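PDB 4MF7: glutathione S-transferase enzyme with thioredoxin-like domain from Bradyrhizobium sp., which probably transfers glutathione to electrophilic substrates, as a dimeric member of the glutathione S-transferase family with a thioredoxin-like N-terminal domain. Local coordinates for residues R181-L186 with D228-V233. Numbering follows the deposited sequence.
Sequences RLLGVL and DELTHV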
ATOM      1  N   ARG A 181      -2.835 -13.059  14.234  1.00 34.13           N
ATOM      2  CA  ARG A 181      -2.017 -13.510  13.114  1.00 39.82           C
ATOM      3  C   ARG A 181      -0.993 -12.436  12.744  1.00 33.38           C
ATOM      4  O   ARG A 181       0.182 -12.743  12.559  1.00 35.78           O
ATOM      5  CB  ARG A 181      -2.891 -13.867  11.904  1.00 36.47           C
ATOM      6  CG  ARG A 181      -2.132 -14.609  10.803  1.00 45.30           C
ATOM      7  CD  ARG A 181      -2.895 -14.642   9.478  1.00 48.68           C
ATOM      8  NE  ARG A 181      -3.022 -13.305   8.900  1.00 46.68           N
ATOM      9  CZ  ARG A 181      -2.050 -12.648   8.269  1.00 57.71           C
ATOM     10  NH1 ARG A 181      -0.846 -13.196   8.097  1.00 63.15           N
ATOM     11  NH2 ARG A 181      -2.288 -11.428   7.803  1.00 52.99           N
ATOM     12  N   LEU A 182      -1.443 -11.183  12.657  1.00 31.72           N
ATOM     13  CA  LEU A 182      -0.568 -10.044  12.362  1.00 35.07           C
ATOM     14  C   LEU A 182       0.487  -9.807  13.434  1.00 33.92           C
ATOM     15  O   LEU A 182       1.663  -9.597  13.150  1.00 32.40           O
ATOM     16  CB  LEU A 182      -1.387  -8.776  12.189  1.00 32.52           C
ATOM     17  CG  LEU A 182      -1.887  -8.265  10.830  1.00 51.52           C
ATOM     18  CD1 LEU A 182      -1.790  -9.267   9.697  1.00 79.23           C
ATOM     19  CD2 LEU A 182      -3.301  -7.718  10.968  1.00 42.06           C
ATOM     20  N   LEU A 183       0.068  -9.833  14.694  1.00 29.52           N
ATOM     21  CA  LEU A 183       1.032  -9.717  15.783  1.00 27.80           C
ATOM     22  C   LEU A 183       2.085 -10.808  15.709  1.00 28.11           C
ATOM     23  O   LEU A 183       3.220 -10.565  16.073  1.00 29.75           O
ATOM     24  CB  LEU A 183       0.310  -9.800  17.136  1.00 28.17           C
ATOM     25  CG  LEU A 183      -0.474  -8.554  17.559  1.00 27.88           C
ATOM     26  CD1 LEU A 183      -1.329  -8.890  18.783  1.00 28.99           C
ATOM     27  CD2 LEU A 183       0.418  -7.368  17.848  1.00 29.43           C
ATOM     28  N   GLY A 184       1.691 -12.011  15.284  1.00 32.23           N
ATOM     29  CA  GLY A 184       2.639 -13.145  15.162  1.00 36.37           C
ATOM     30  C   GLY A 184       3.719 -12.900  14.106  1.00 29.06           C
ATOM     31  O   GLY A 184       4.897 -13.191  14.327  1.00 35.38           O
ATOM     32  N   VAL A 185       3.311 -12.322  12.985  1.00 33.11           N
ATOM     33  CA  VAL A 185       4.249 -11.904  11.952  1.00 34.36           C
ATOM     34  C   VAL A 185       5.221 -10.864  12.480  1.00 37.21           C
ATOM     35  O   VAL A 185       6.428 -11.007  12.318  1.00 32.49           O
ATOM     36  CB  VAL A 185       3.499 -11.386  10.708  1.00 34.39           C
ATOM     37  CG1 VAL A 185       4.469 -10.774   9.696  1.00 37.33           C
ATOM     38  CG2 VAL A 185       2.730 -12.539  10.077  1.00 38.60           C
ATOM     39  N   LEU A 186       4.698  -9.839  13.143  1.00 29.63           N
ATOM     40  CA  LEU A 186       5.536  -8.795  13.698  1.00 26.20           C
ATOM     41  C   LEU A 186       6.485  -9.351  14.767  1.00 28.54           C
ATOM     42  O   LEU A 186       7.659  -8.979  14.842  1.00 29.05           O
ATOM     43  CB  LEU A 186       4.663  -7.674  14.276  1.00 30.88           C
ATOM     44  CG  LEU A 186       5.181  -6.260  14.423  1.00 48.40           C
ATOM     45  CD1 LEU A 186       5.843  -5.728  13.164  1.00 42.16           C
ATOM     46  CD2 LEU A 186       3.988  -5.383  14.788  1.00 44.38           C
ATOM     47  N   ASP A 228       0.364 -10.091  26.208  1.00 36.54           N
ATOM     48  CA  ASP A 228       1.410 -10.194  27.233  1.00 38.42           C
ATOM     49  C   ASP A 228       2.131 -11.537  27.194  1.00 37.23           C
ATOM     50  O   ASP A 228       3.108 -11.708  27.907  1.00 40.47           O
ATOM     51  CB  ASP A 228       0.855  -9.850  28.618  1.00 40.53           C
ATOM     52  CG  ASP A 228       0.397  -8.394  28.695  1.00 57.39           C
ATOM     53  OD1 ASP A 228       1.205  -7.511  28.357  1.00 47.83           O
ATOM     54  OD2 ASP A 228      -0.769  -8.124  29.038  1.00 59.62           O
ATOM     55  N   GLU A 229       1.664 -12.446  26.332  1.00 29.49           N
ATOM     56  CA  GLU A 229       2.374 -13.691  26.011  1.00 31.00           C
ATOM     57  C   GLU A 229       3.407 -13.497  24.893  1.00 38.24           C
ATOM     58  O   GLU A 229       4.287 -14.342  24.677  1.00 32.83           O
ATOM     59  CB  GLU A 229       1.393 -14.818  25.692  1.00 36.48           C
ATOM     60  CG  GLU A 229       0.578 -15.285  26.894  1.00 40.31           C
ATOM     61  CD  GLU A 229       1.460 -15.787  28.029  1.00 46.79           C
ATOM     62  OE1 GLU A 229       1.428 -15.206  29.132  1.00 42.85           O
ATOM     63  OE2 GLU A 229       2.219 -16.736  27.777  1.00 43.81           O
ATOM     64  N   LEU A 230       3.345 -12.365  24.197  1.00 30.19           N
ATOM     65  CA  LEU A 230       4.436 -11.987  23.297  1.00 28.60           C
ATOM     66  C   LEU A 230       5.667 -11.456  24.045  1.00 35.27           C
ATOM     67  O   LEU A 230       5.615 -11.142  25.250  1.00 35.80           O
ATOM     68  CB  LEU A 230       3.935 -10.946  22.270  1.00 27.34           C
ATOM     69  CG  LEU A 230       2.731 -11.379  21.447  1.00 31.24           C
ATOM     70  CD1 LEU A 230       2.163 -10.117  20.772  1.00 32.36           C
ATOM     71  CD2 LEU A 230       3.089 -12.449  20.426  1.00 37.37           C
ATOM     72  N   THR A 231       6.777 -11.346  23.330  1.00 33.95           N
ATOM     73  CA  THR A 231       8.003 -10.789  23.915  1.00 35.00           C
ATOM     74  C   THR A 231       8.526  -9.580  23.138  1.00 32.71           C
ATOM     75  O   THR A 231       8.780  -8.509  23.706  1.00 35.58           O
ATOM     76  CB  THR A 231       9.104 -11.864  24.018  1.00 53.37           C
ATOM     77  OG1 THR A 231       8.560 -13.025  24.657  1.00 45.54           O
ATOM     78  CG2 THR A 231      10.303 -11.347  24.807  1.00 48.61           C
ATOM     79  N   HIS A 232       8.650  -9.753  21.842  1.00 31.43           N
ATOM     80  CA  HIS A 232       9.334  -8.785  20.992  1.00 32.33           C
ATOM     81  C   HIS A 232       8.445  -7.605  20.612  1.00 30.35           C
ATOM     82  O   HIS A 232       8.919  -6.495  20.609  1.00 30.89           O
ATOM     83  CB  HIS A 232       9.914  -9.503  19.771  1.00 35.96           C
ATOM     84  CG  HIS A 232      10.709 -10.712  20.162  1.00 33.82           C
ATOM     85  ND1 HIS A 232      11.827 -10.624  20.960  1.00 43.05           N
ATOM     86  CD2 HIS A 232      10.498 -12.030  19.944  1.00 41.55           C
ATOM     87  CE1 HIS A 232      12.291 -11.841  21.193  1.00 39.18           C
ATOM     88  NE2 HIS A 232      11.503 -12.711  20.592  1.00 41.17           N
ATOM     89  N   VAL A 233       7.179  -7.859  20.306  1.00 30.42           N
ATOM     90  CA  VAL A 233       6.250  -6.735  20.007  1.00 30.47           C
ATOM     91  C   VAL A 233       6.094  -5.773  21.204  1.00 33.83           C
ATOM     92  O   VAL A 233       6.238  -4.550  21.034  1.00 28.54           O
ATOM     93  CB  VAL A 233       4.899  -7.214  19.449  1.00 31.00           C
ATOM     94  CG1 VAL A 233       3.998  -6.034  19.150  1.00 29.70           C
ATOM     95  CG2 VAL A 233       5.092  -7.999  18.152  1.00 31.00           C
TER
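Val-233 is the main bump here. It stands in the first turn of helix 232-241 and sets CG2 into a shallow hollow on helix 171-190, between Leu-183 and Leu-186, while CG1 rests against the outer end of Leu-183. The walls of the hollow are one helical turn apart. Its floor is backbone: CG2 of Val-233 sits 3.8 Å from the carbonyl O of Leu-183 and 3.9 Å from the carbonyl carbon of Leu-186. On one wall the same CG2 meets CB of Leu-186 at 3.9 Å. On the other, CG1 of Val-233 touches CD2 of Leu-183 at 4.0 Å. The division follows from the valine torsion: CG1 is anti to the backbone N (chi1 -179°), which leaves CG2 beside that N. Both leucines run across the valine at about a right angle.

Leu-230 makes a second, lighter touch from the loop ahead of the helix. Its CD1 comes to 4.1 Å from CB of Leu-183. Leu-183 is thus met at its base by Leu-230 and at a branch tip by Val-233. Beyond the pair, Val-212 of helix 203-215 touches both Leu-186 and Val-233, so a third helix joins the packing.

Glu-187, the next residue on helix 171-190, adds the polar part. Its carboxylate accepts hydrogen bonds from the backbone N atoms of Thr-231, His-232 and Val-233. These lie at the N-terminal start of helix 232-241, and that setting would probably favour the charged carboxylate. Thr-231 holds the N-cap position, yet its hydroxyl does not cap the helix. The chemistry implies a division of labour within the C-terminal helical domain: the 181-186 and 228-233 side chains meet through aliphatic carbon, while the neighbouring glutamate satisfies the amides of the helix start.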